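Local coordinates for protein probable mannosyltransferase KTR4 (Saccharomyces cerevisiae, PDB 5A07) that is probably a mannosyltransferase of the GT-A glycosyltransferase clan and binds guanosine-5'-diphosphate and a manganese ion, at residues B[46-49]-B[50-54]; B[57-60]-B[61-64]; B[126-129]-B[130-134]; B[337-340]-B[341-345]. One frame throughout, in Å; residues are numbered along the deposited sequence.

Interaction 1. Residues B[46-49]-B[50-54]; sequences LDSI and MDRLH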
loop_
_atom_site.group_PDB
_atom_site.type_symbol
_atom_site.label_atom_id
_atom_site.label_comp_id
_atom_site.label_asym_id
_atom_site.label_seq_id
_atom_site.Cartn_x
_atom_site.Cartn_y
_atom_site.Cartn_z
ATOM N N LEU B 46 6.298 17.609 20.575
ATOM C CA LEU B 46 5.023 17.719 19.930
ATOM C C LEU B 46 4.844 18.981 19.176
ATOM O O LEU B 46 4.359 18.940 18.053
ATOM C CB LEU B 46 3.898 17.590 20.945
ATOM C CG LEU B 46 2.483 17.841 20.387
ATOM C CD1 LEU B 46 2.088 16.670 19.486
ATOM C CD2 LEU B 46 1.405 18.067 21.453
ATOM N N ASP B 47 5.210 20.123 19.750
ATOM C CA ASP B 47 5.139 21.374 18.985
ATOM C C ASP B 47 5.974 21.263 17.730
ATOM O O ASP B 47 5.607 21.737 16.697
ATOM C CB ASP B 47 5.616 22.608 19.813
ATOM C CG ASP B 47 5.548 23.944 19.004
ATOM O OD1 ASP B 47 4.419 24.450 18.782
ATOM O OD2 ASP B 47 6.614 24.498 18.578
ATOM N N SER B 48 7.155 20.705 17.839
ATOM C CA SER B 48 7.981 20.597 16.650
ATOM C C SER B 48 7.275 19.710 15.537
ATOM O O SER B 48 7.286 20.052 14.362
ATOM C CB SER B 48 9.309 19.987 17.061
ATOM O OG SER B 48 9.890 19.313 15.969
ATOM N N ILE B 49 6.628 18.618 15.948
ATOM C CA ILE B 49 5.910 17.774 14.979
ATOM C C ILE B 49 4.767 18.534 14.357
ATOM O O ILE B 49 4.612 18.568 13.109
ATOM C CB ILE B 49 5.420 16.493 15.631
ATOM C CG1 ILE B 49 6.663 15.629 15.969
ATOM C CG2 ILE B 49 4.462 15.783 14.673
ATOM C CD1 ILE B 49 6.358 14.417 16.809
ATOM N N MET B 50 3.992 19.233 15.208
ATOM C CA MET B 50 2.897 20.068 14.705
ATOM C C MET B 50 3.327 21.191 13.782
ATOM O O MET B 50 2.635 21.471 12.815
ATOM C CB MET B 50 2.006 20.620 15.826
ATOM C CG MET B 50 1.381 19.516 16.654
ATOM S SD MET B 50 0.304 18.372 15.724
ATOM C CE MET B 50 -0.980 19.499 15.310
ATOM N N ASP B 51 4.480 21.789 14.030
ATOM C CA ASP B 51 4.976 22.815 13.136
ATOM C C ASP B 51 5.261 22.173 11.782
ATOM O O ASP B 51 4.885 22.718 10.753
ATOM C CB ASP B 51 6.307 23.433 13.657
ATOM C CG ASP B 51 6.107 24.362 14.878
ATOM O OD1 ASP B 51 4.995 24.874 15.077
ATOM O OD2 ASP B 51 7.084 24.581 15.619
ATOM N N ARG B 52 5.941 21.041 11.782
ATOM C CA ARG B 52 6.258 20.403 10.479
ATOM C C ARG B 52 4.985 20.018 9.740
ATOM O O ARG B 52 4.921 20.169 8.538
ATOM C CB ARG B 52 7.100 19.156 10.684
ATOM C CG ARG B 52 8.545 19.542 10.801
ATOM C CD ARG B 52 9.192 18.885 11.975
ATOM N NE ARG B 52 9.513 17.495 11.749
ATOM C CZ ARG B 52 9.728 16.613 12.732
ATOM N NH1 ARG B 52 9.643 16.941 14.043
ATOM N NH2 ARG B 52 10.030 15.387 12.400
ATOM N N LEU B 53 3.956 19.599 10.464
ATOM C CA LEU B 53 2.706 19.144 9.789
ATOM C C LEU B 53 1.897 20.291 9.212
ATOM O O LEU B 53 0.984 20.056 8.425
ATOM C CB LEU B 53 1.849 18.362 10.724
ATOM C CG LEU B 53 2.395 16.985 11.053
ATOM C CD1 LEU B 53 1.460 16.320 12.036
ATOM C CD2 LEU B 53 2.576 16.149 9.825
ATOM N N HIS B 54 2.298 21.527 9.554
ATOM C CA HIS B 54 1.612 22.742 9.160
ATOM C C HIS B 54 2.382 23.692 8.271
ATOM O O HIS B 54 1.906 24.776 7.997
ATOM C CB HIS B 54 1.064 23.470 10.415
ATOM C CG HIS B 54 -0.009 22.683 11.094
ATOM N ND1 HIS B 54 -1.269 22.560 10.558
ATOM C CD2 HIS B 54 0.004 21.891 12.183
ATOM C CE1 HIS B 54 -2.008 21.773 11.321
ATOM N NE2 HIS B 54 -1.255 21.353 12.317
HETATM O O HOH W 1 5.025 26.686 17.136
#

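Interaction 2. Residues B[57-60]-B[61-64]; sequences LYEK and DTFD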
loop_
_atom_site.group_PDB
_atom_site.type_symbol
_atom_site.label_atom_id
_atom_site.label_comp_id
_atom_site.label_asym_id
_atom_site.label_seq_id
_atom_site.Cartn_x
_atom_site.Cartn_y
_atom_site.Cartn_z
ATOM N N LEU B 57 7.327 21.396 3.096
ATOM C CA LEU B 57 8.677 20.970 3.344
ATOM C C LEU B 57 9.697 21.940 2.710
ATOM O O LEU B 57 10.857 22.051 3.210
ATOM C CB LEU B 57 8.865 19.582 2.771
ATOM C CG LEU B 57 10.200 18.854 3.057
ATOM C CD1 LEU B 57 10.471 18.721 4.570
ATOM C CD2 LEU B 57 10.134 17.471 2.407
ATOM N N TYR B 58 9.349 22.523 1.572
ATOM C CA TYR B 58 10.189 23.477 0.845
ATOM C C TYR B 58 9.443 24.804 0.710
ATOM O O TYR B 58 8.266 24.853 0.328
ATOM C CB TYR B 58 10.511 22.983 -0.535
ATOM C CG TYR B 58 11.364 21.751 -0.483
ATOM C CD1 TYR B 58 12.744 21.836 -0.288
ATOM C CD2 TYR B 58 10.801 20.500 -0.538
ATOM C CE1 TYR B 58 13.522 20.688 -0.140
ATOM C CE2 TYR B 58 11.561 19.356 -0.452
ATOM C CZ TYR B 58 12.909 19.423 -0.259
ATOM O OH TYR B 58 13.617 18.261 -0.086
ATOM N N GLU B 59 10.107 25.902 1.031
ATOM C CA GLU B 59 9.482 27.236 0.885
ATOM C C GLU B 59 9.202 27.558 -0.521
ATOM O O GLU B 59 9.980 27.226 -1.433
ATOM C CB GLU B 59 10.361 28.357 1.452
ATOM C CG GLU B 59 10.309 28.398 2.974
ATOM C CD GLU B 59 11.426 29.255 3.592
ATOM O OE1 GLU B 59 12.414 29.654 2.878
ATOM O OE2 GLU B 59 11.306 29.494 4.816
ATOM N N LYS B 60 8.100 28.267 -0.692
ATOM C CA LYS B 60 7.644 28.686 -2.004
ATOM C C LYS B 60 8.761 29.350 -2.795
ATOM O O LYS B 60 9.636 30.042 -2.244
ATOM C CB LYS B 60 6.447 29.610 -1.829
ATOM C CG LYS B 60 5.767 30.021 -3.135
ATOM C CD LYS B 60 4.298 30.381 -2.932
ATOM C CE LYS B 60 3.478 29.125 -2.623
ATOM N NZ LYS B 60 2.114 29.449 -2.134
ATOM N N ASP B 61 8.825 29.036 -4.077
ATOM C CA ASP B 61 9.809 29.674 -4.962
ATOM C C ASP B 61 11.281 29.420 -4.705
ATOM O O ASP B 61 12.117 30.168 -5.184
ATOM C CB ASP B 61 9.605 31.212 -4.977
ATOM C CG ASP B 61 8.153 31.609 -5.212
ATOM O OD1 ASP B 61 7.416 30.871 -5.917
ATOM O OD2 ASP B 61 7.746 32.661 -4.692
ATOM N N THR B 62 11.638 28.401 -3.953
ATOM C CA THR B 62 13.048 28.104 -3.768
ATOM C C THR B 62 13.393 26.843 -4.524
ATOM O O THR B 62 14.413 26.216 -4.246
ATOM C CB THR B 62 13.337 27.875 -2.292
ATOM O OG1 THR B 62 12.534 26.797 -1.809
ATOM C CG2 THR B 62 12.964 29.149 -1.500
ATOM N N PHE B 63 12.522 26.436 -5.458
ATOM C CA PHE B 63 12.695 25.162 -6.189
ATOM C C PHE B 63 11.966 25.288 -7.513
ATOM O O PHE B 63 11.031 26.058 -7.606
ATOM C CB PHE B 63 12.165 23.962 -5.363
ATOM C CG PHE B 63 10.669 24.018 -5.056
ATOM C CD1 PHE B 63 9.751 23.471 -5.937
ATOM C CD2 PHE B 63 10.218 24.561 -3.893
ATOM C CE1 PHE B 63 8.412 23.499 -5.643
ATOM C CE2 PHE B 63 8.885 24.621 -3.592
ATOM C CZ PHE B 63 7.968 24.079 -4.498
ATOM N N ASP B 64 12.432 24.568 -8.529
ATOM C CA ASP B 64 11.732 24.412 -9.800
ATOM C C ASP B 64 11.326 22.907 -9.926
ATOM O O ASP B 64 12.221 22.046 -9.939
ATOM C CB ASP B 64 12.680 24.755 -10.928
ATOM C CG ASP B 64 12.074 24.514 -12.325
ATOM O OD1 ASP B 64 10.939 24.018 -12.478
ATOM O OD2 ASP B 64 12.782 24.837 -13.296
#

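Interaction 3. Residues B[126-129]-B[130-134]; sequences LEEE and YNKNF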
loop_
_atom_site.group_PDB
_atom_site.type_symbol
_atom_site.label_atom_id
_atom_site.label_comp_id
_atom_site.label_asym_id
_atom_site.label_seq_id
_atom_site.Cartn_x
_atom_site.Cartn_y
_atom_site.Cartn_z
ATOM N N LEU B 126 2.789 -15.618 -8.289
ATOM C CA LEU B 126 3.213 -15.534 -6.871
ATOM C C LEU B 126 3.708 -16.912 -6.436
ATOM O O LEU B 126 4.683 -17.019 -5.660
ATOM C CB LEU B 126 2.052 -15.099 -5.966
ATOM C CG LEU B 126 2.333 -15.087 -4.476
ATOM C CD1 LEU B 126 3.398 -14.096 -4.213
ATOM C CD2 LEU B 126 1.020 -14.741 -3.755
ATOM N N GLU B 127 3.061 -17.974 -6.895
ATOM C CA GLU B 127 3.526 -19.334 -6.527
ATOM C C GLU B 127 4.955 -19.585 -7.113
ATOM O O GLU B 127 5.868 -20.064 -6.422
ATOM C CB GLU B 127 2.570 -20.383 -7.078
ATOM C CG GLU B 127 1.288 -20.560 -6.265
ATOM C CD GLU B 127 1.499 -21.307 -4.951
ATOM O OE1 GLU B 127 2.225 -22.328 -4.980
ATOM O OE2 GLU B 127 0.919 -20.922 -3.900
ATOM N N GLU B 128 5.096 -19.269 -8.378
ATOM C CA GLU B 128 6.345 -19.549 -9.097
ATOM C C GLU B 128 7.510 -18.746 -8.492
ATOM O O GLU B 128 8.602 -19.260 -8.350
ATOM C CB GLU B 128 6.184 -19.206 -10.563
ATOM C CG GLU B 128 7.438 -19.361 -11.470
ATOM C CD GLU B 128 8.100 -20.751 -11.354
ATOM O OE1 GLU B 128 7.430 -21.742 -10.977
ATOM O OE2 GLU B 128 9.323 -20.875 -11.539
ATOM N N GLU B 129 7.289 -17.491 -8.116
ATOM C CA GLU B 129 8.385 -16.671 -7.653
ATOM C C GLU B 129 8.599 -16.775 -6.147
ATOM O O GLU B 129 9.632 -16.358 -5.653
ATOM C CB GLU B 129 8.142 -15.192 -8.005
ATOM C CG GLU B 129 7.986 -14.914 -9.509
ATOM C CD GLU B 129 9.133 -15.475 -10.424
ATOM O OE1 GLU B 129 10.275 -15.623 -9.964
ATOM O OE2 GLU B 129 8.844 -15.850 -11.615
ATOM N N TYR B 130 7.600 -17.262 -5.421
ATOM C CA TYR B 130 7.643 -17.290 -3.953
ATOM C C TYR B 130 6.974 -18.476 -3.260
ATOM O O TYR B 130 7.644 -19.336 -2.617
ATOM C CB TYR B 130 7.091 -15.979 -3.370
ATOM C CG TYR B 130 7.062 -16.001 -1.837
ATOM C CD1 TYR B 130 8.232 -16.006 -1.106
ATOM C CD2 TYR B 130 5.884 -16.081 -1.134
ATOM C CE1 TYR B 130 8.241 -16.042 0.257
ATOM C CE2 TYR B 130 5.852 -16.123 0.293
ATOM C CZ TYR B 130 7.053 -16.106 0.964
ATOM O OH TYR B 130 7.103 -16.100 2.327
ATOM N N ASN B 131 5.674 -18.536 -3.375
ATOM C CA ASN B 131 4.903 -19.348 -2.466
ATOM C C ASN B 131 5.005 -20.862 -2.643
ATOM O O ASN B 131 4.704 -21.573 -1.732
ATOM C CB ASN B 131 3.438 -18.901 -2.433
ATOM C CG ASN B 131 2.747 -19.228 -1.085
ATOM O OD1 ASN B 131 3.367 -19.225 -0.032
ATOM N ND2 ASN B 131 1.470 -19.629 -1.165
ATOM N N LYS B 132 5.482 -21.346 -3.790
ATOM C CA LYS B 132 5.625 -22.772 -3.982
ATOM C C LYS B 132 6.657 -23.307 -3.014
ATOM O O LYS B 132 6.612 -24.477 -2.688
ATOM C CB LYS B 132 6.026 -23.121 -5.407
ATOM C CG LYS B 132 7.481 -22.777 -5.747
ATOM C CD LYS B 132 7.783 -23.062 -7.205
ATOM C CE LYS B 132 9.226 -22.707 -7.536
ATOM N NZ LYS B 132 9.401 -22.951 -8.994
ATOM N N ASN B 133 7.536 -22.453 -2.511
ATOM C CA ASN B 133 8.534 -22.909 -1.555
ATOM C C ASN B 133 8.215 -22.672 -0.092
ATOM O O ASN B 133 8.985 -23.089 0.774
ATOM C CB ASN B 133 9.902 -22.271 -1.901
ATOM C CG ASN B 133 10.438 -22.771 -3.183
ATOM O OD1 ASN B 133 10.287 -23.933 -3.477
ATOM N ND2 ASN B 133 10.931 -21.909 -4.003
ATOM N N PHE B 134 7.104 -22.010 0.194
ATOM C CA PHE B 134 6.730 -21.665 1.551
ATOM C C PHE B 134 5.328 -22.108 1.943
ATOM O O PHE B 134 5.087 -22.360 3.078
ATOM C CB PHE B 134 6.977 -20.181 1.790
ATOM C CG PHE B 134 8.407 -19.849 1.770
ATOM C CD1 PHE B 134 9.179 -20.053 2.902
ATOM C CD2 PHE B 134 9.027 -19.376 0.634
ATOM C CE1 PHE B 134 10.554 -19.840 2.899
ATOM C CE2 PHE B 134 10.396 -19.168 0.623
ATOM C CZ PHE B 134 11.183 -19.378 1.747
#

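Interaction 4. Residues B[337-340]-B[341-345]; sequences YMQY and LEEKG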
loop_
_atom_site.group_PDB
_atom_site.type_symbol
_atom_site.label_atom_id
_atom_site.label_comp_id
_atom_site.label_asym_id
_atom_site.label_seq_id
_atom_site.Cartn_x
_atom_site.Cartn_y
_atom_site.Cartn_z
ATOM N N TYR B 337 -8.816 6.325 14.057
ATOM C CA TYR B 337 -8.758 7.132 12.859
ATOM C C TYR B 337 -9.813 6.662 11.885
ATOM O O TYR B 337 -10.464 7.472 11.201
ATOM C CB TYR B 337 -7.300 7.064 12.284
ATOM C CG TYR B 337 -7.043 7.771 11.016
ATOM C CD1 TYR B 337 -7.374 9.089 10.853
ATOM C CD2 TYR B 337 -6.323 7.141 9.968
ATOM C CE1 TYR B 337 -7.072 9.759 9.676
ATOM C CE2 TYR B 337 -6.052 7.788 8.777
ATOM C CZ TYR B 337 -6.381 9.106 8.649
ATOM O OH TYR B 337 -6.119 9.738 7.481
ATOM N N MET B 338 -9.922 5.336 11.719
ATOM C CA MET B 338 -10.938 4.817 10.765
ATOM C C MET B 338 -12.381 5.294 11.150
ATOM O O MET B 338 -13.161 5.737 10.294
ATOM C CB MET B 338 -10.907 3.261 10.713
ATOM C CG MET B 338 -9.648 2.641 10.110
ATOM S SD MET B 338 -9.218 3.344 8.502
ATOM C CE MET B 338 -7.951 4.489 8.998
ATOM N N GLN B 339 -12.716 5.160 12.411
ATOM C CA GLN B 339 -14.004 5.704 12.923
ATOM C C GLN B 339 -14.242 7.185 12.608
ATOM O O GLN B 339 -15.311 7.579 12.071
ATOM C CB GLN B 339 -14.148 5.460 14.419
ATOM C CG GLN B 339 -15.607 5.658 14.898
ATOM C CD GLN B 339 -16.725 5.171 13.887
ATOM O OE1 GLN B 339 -16.803 3.978 13.534
ATOM N NE2 GLN B 339 -17.569 6.122 13.400
ATOM N N TYR B 340 -13.203 7.979 12.785
ATOM C CA TYR B 340 -13.262 9.391 12.458
ATOM C C TYR B 340 -13.539 9.610 10.988
ATOM O O TYR B 340 -14.435 10.408 10.577
ATOM C CB TYR B 340 -11.934 10.079 12.875
ATOM C CG TYR B 340 -11.991 11.594 12.865
ATOM C CD1 TYR B 340 -12.370 12.318 13.999
ATOM C CD2 TYR B 340 -11.651 12.296 11.731
ATOM C CE1 TYR B 340 -12.391 13.696 13.980
ATOM C CE2 TYR B 340 -11.707 13.685 11.697
ATOM C CZ TYR B 340 -12.075 14.373 12.833
ATOM O OH TYR B 340 -12.120 15.735 12.810
ATOM N N LEU B 341 -12.809 8.876 10.144
ATOM C CA LEU B 341 -13.077 9.052 8.720
ATOM C C LEU B 341 -14.494 8.556 8.339
ATOM O O LEU B 341 -15.093 9.079 7.403
ATOM C CB LEU B 341 -12.008 8.302 7.873
ATOM C CG LEU B 341 -10.550 8.769 8.097
ATOM C CD1 LEU B 341 -9.584 7.934 7.235
ATOM C CD2 LEU B 341 -10.377 10.242 7.804
ATOM N N GLU B 342 -14.939 7.487 8.970
ATOM C CA GLU B 342 -16.297 6.930 8.714
ATOM C C GLU B 342 -17.337 8.042 8.976
ATOM O O GLU B 342 -18.148 8.328 8.107
ATOM C CB GLU B 342 -16.549 5.717 9.608
ATOM C CG GLU B 342 -17.959 5.103 9.528
ATOM C CD GLU B 342 -18.306 4.470 8.172
ATOM O OE1 GLU B 342 -17.509 4.510 7.199
ATOM O OE2 GLU B 342 -19.397 3.875 8.052
ATOM N N GLU B 343 -17.176 8.751 10.093
ATOM C CA GLU B 343 -18.065 9.870 10.472
ATOM C C GLU B 343 -18.054 11.007 9.510
ATOM O O GLU B 343 -19.076 11.533 9.208
ATOM C CB GLU B 343 -17.752 10.385 11.862
ATOM C CG GLU B 343 -18.330 9.502 12.955
ATOM C CD GLU B 343 -17.598 9.555 14.311
ATOM O OE1 GLU B 343 -16.816 10.514 14.575
ATOM O OE2 GLU B 343 -17.813 8.614 15.130
ATOM N N LYS B 344 -16.908 11.338 8.926
ATOM C CA LYS B 344 -16.856 12.361 7.890
ATOM C C LYS B 344 -17.532 12.015 6.614
ATOM O O LYS B 344 -17.885 12.909 5.875
ATOM C CB LYS B 344 -15.395 12.693 7.474
ATOM C CG LYS B 344 -14.448 13.107 8.592
ATOM C CD LYS B 344 -14.926 14.319 9.384
ATOM C CE LYS B 344 -15.077 15.529 8.529
ATOM N NZ LYS B 344 -14.905 16.712 9.432
ATOM N N GLY B 345 -17.624 10.731 6.277
ATOM C CA GLY B 345 -18.289 10.307 5.077
ATOM C C GLY B 345 -17.514 10.464 3.817
ATOM O O GLY B 345 -18.067 10.293 2.704
#

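Interaction 1. Residues B[46-49]-B[50-54]
The carboxylates of Asp47 and Asp51, one helical turn apart, stand almost perpendicular to each other, their planes 87° apart, while the guanidinium of Arg52 is met close to its plane, at an edge, by the hydroxyl of Ser48. Oblique to that guanidinium, Ile49 CG1 lies 3.8 Å from Arg52 NH1. All these residues belong to helix 43-53, whose main-chain bonds run from residue i+4 back to residue i, as from Met50 N to Leu46 O. Arg52 reaches back along the helix because its chain bends at chi2 and chi3, and NH1 then donates to Ser48 OG over 3.1 Å, with an N-H...O angle of 138°. Ser48, small and polar, suits this outer face, where the arginine can reach its hydroxyl.

The inner face is apolar. Leu46 CD1 and Met50 CG lie 4.1 Å apart, the two chains side by side and pointing the same way, and Ile49 CG2 meets Leu53 CD1 in a similar fashion. Leu287 covers Leu46, Ile49 and Met50, Phe293 of helix 293-297 packs on Ile49 and Leu53, and Met50 also reaches helix 272-282, so branched and flexible hydrophobic residues fit here.

Between the two acids, Asp47 OD2 and Asp51 OD2 are only 3.0 Å apart, both acceptors. A water lies 2.8 Å from Asp47 OD1 and 2.7 Å from Asp51 OD1, placed to bridge the two, though it has more acceptors near it than protons to give. Such crowding of negative charge would probably raise the proton affinity of one carboxylate, and a bridging water could offset part of the repulsion.

Interaction 2. Residues B[57-60]-B[61-64]
Thr62 and Glu59 close a type II beta turn that runs from Glu59 to Thr62, in the loop joining helix 43-53 to helix 65-80. Glu59 O receives two donors from the same residue: Thr62 N at 3.2 Å, the usual i+3 to i bond of such a turn, and Thr62 OG1 at 2.6 Å. The hydroxyl gets there because chi1 of Thr62, 59°, sets OG1 between its own backbone N and carbonyl carbon, facing back across the turn. The same rotation puts the methyl CG2 4.0 Å from Glu59 CB, so a beta-branched residue supplies a donor and a small apolar surface at once.

Asp61 occupies the third position with positive phi, as a type II turn requires; aspartate tolerates this conformation better than most residues with a side chain. Its carboxylate lies beside the aliphatic start of Lys60, the two chains pointing the same way. Phe63 likewise has CG between N and carbonyl carbon (chi1 62°), which folds its ring back toward Tyr58. Tyr58 O is bonded to Asn299 ND2, and Asn299 also touches Phe63. Phe63 CD2 rests 3.7 Å from Tyr58 CB, while the edge of the ring, through CE2, comes within 3.6 Å of Glu59 O.

Interaction 3. Residues B[126-129]-B[130-134]
Helix 116-131, the crossover of the beta-alpha-beta unit between strands 105-110 and 138-142, has a wider pi-type turn near its C-terminal part, in which Leu126 and Glu127 each accept a bond from five residues on. Leu126 O takes Asn131 N at 2.9 Å, and Glu127 O takes Lys132 N at 3.0 Å, the latter in the carbonyl plane and on a lone pair. Tyr130 N makes just weak bonds to Leu126 O and Glu127 O, as expected where the helix widens.

Side chains span the same turn. Asn131 ND2 donates to Glu127 OE2 over 3.1 Å, coming from above the carboxylate plane, the amide turned 69° from it. Glu127 is bent at chi2 (-74°), which curls the acid back over Asn131. Its OE2 also accepts from Tyr138 OH and its OE1 forms a salt bridge with Arg162, so this buried acid has partners for both oxygens. Asn131 in turn gives ND2 to Tyr136 O, linking the helix to the loop that follows.

On the exposed side, Lys132 NZ forms a salt bridge with Glu128 OE1 at 3.0 Å; the lysine runs straight beyond CG, alongside the glutamate, a long chain suited to the surface. Toward the interior, Leu126 CD1 lies 4.2 Å from Tyr130 CB, and Leu126 packs on Ile107 of strand 105-110. The Tyr130 ring meets Trp229, and its OH bonds to Val245 N. An amphipathic helix laid against parallel strands in this way is typical of the right-handed beta-alpha-beta crossover of Rossmann-like nucleotide-binding folds, to which GT-A domains belong.

Interaction 4. Residues B[337-340]-B[341-345]
Gln339 and Glu343, one turn apart on the exposed side of the helix, are joined by a hydrogen bond from NE2 to OE2 of 3.0 Å, with an N-H...O angle of 151°. The amide comes from above the carboxylate plane, 45° out of it, and the two chains cross at about a right angle. Gln339 is bent at chi2, which carries its amide toward the extended Glu343; an amide donor opposite an acid makes a pair without adding a second charge. In the main chain, Tyr337 O accepts Leu341 N, Met338 O accepts Glu342 N at 2.8 Å, Gln339 O accepts Glu343 N, and Tyr340 O accepts Lys344 N, so four successive carbonyls are satisfied.

These are the closing turns of helix 332-344, packed against helices 272-282, 354-365 and 203-214 in this GT-A-clan protein. The chain leaves the helix at Gly345, whose positive phi is easily adopted without a side chain; its N donates to Leu341 O at 3.2 Å.

Inside, Leu341 CD1 sits over one face of the Tyr337 ring, 3.9 Å from its centroid and 20° off the normal, a CH-pi contact. Tyrosine fits because its hydroxyl also hydrogen-bonds with Thr276 OG1, while the ring meets Phe279. Met338 CE, 4.2 Å from Leu341 CD1, adds to this apolar patch, which Val357 covers. The carboxylate of Glu342 leads off from Gln339, and its OE1 forms a salt bridge with Arg210. The aliphatic part of Lys344 runs beside Tyr340, with CD 4.0 Å from CE2 of that ring.

In the fold
Interactions 1 and 2 adjoin in sequence, their centres 19 Å apart: helix 43-53, which carries interaction 1, ends a few residues before the turn at 59-62. Residues 293-299 serve both, since Phe293 packs on interaction 1 and Asn299 on interaction 2. Interaction 4 approaches interaction 1 to about 11 Å between nearest atoms, and helix 272-282 touches both. Interaction 3 lies on the opposite side of the chain's centre from each of the others, with centres about 44 Å from interaction 1 and 37 Å from interaction 4. It belongs to the beta-alpha-beta unit bordering the nucleotide pocket, the side chain of Leu126 being about 13 Å from the bound guanosine-5'-diphosphate.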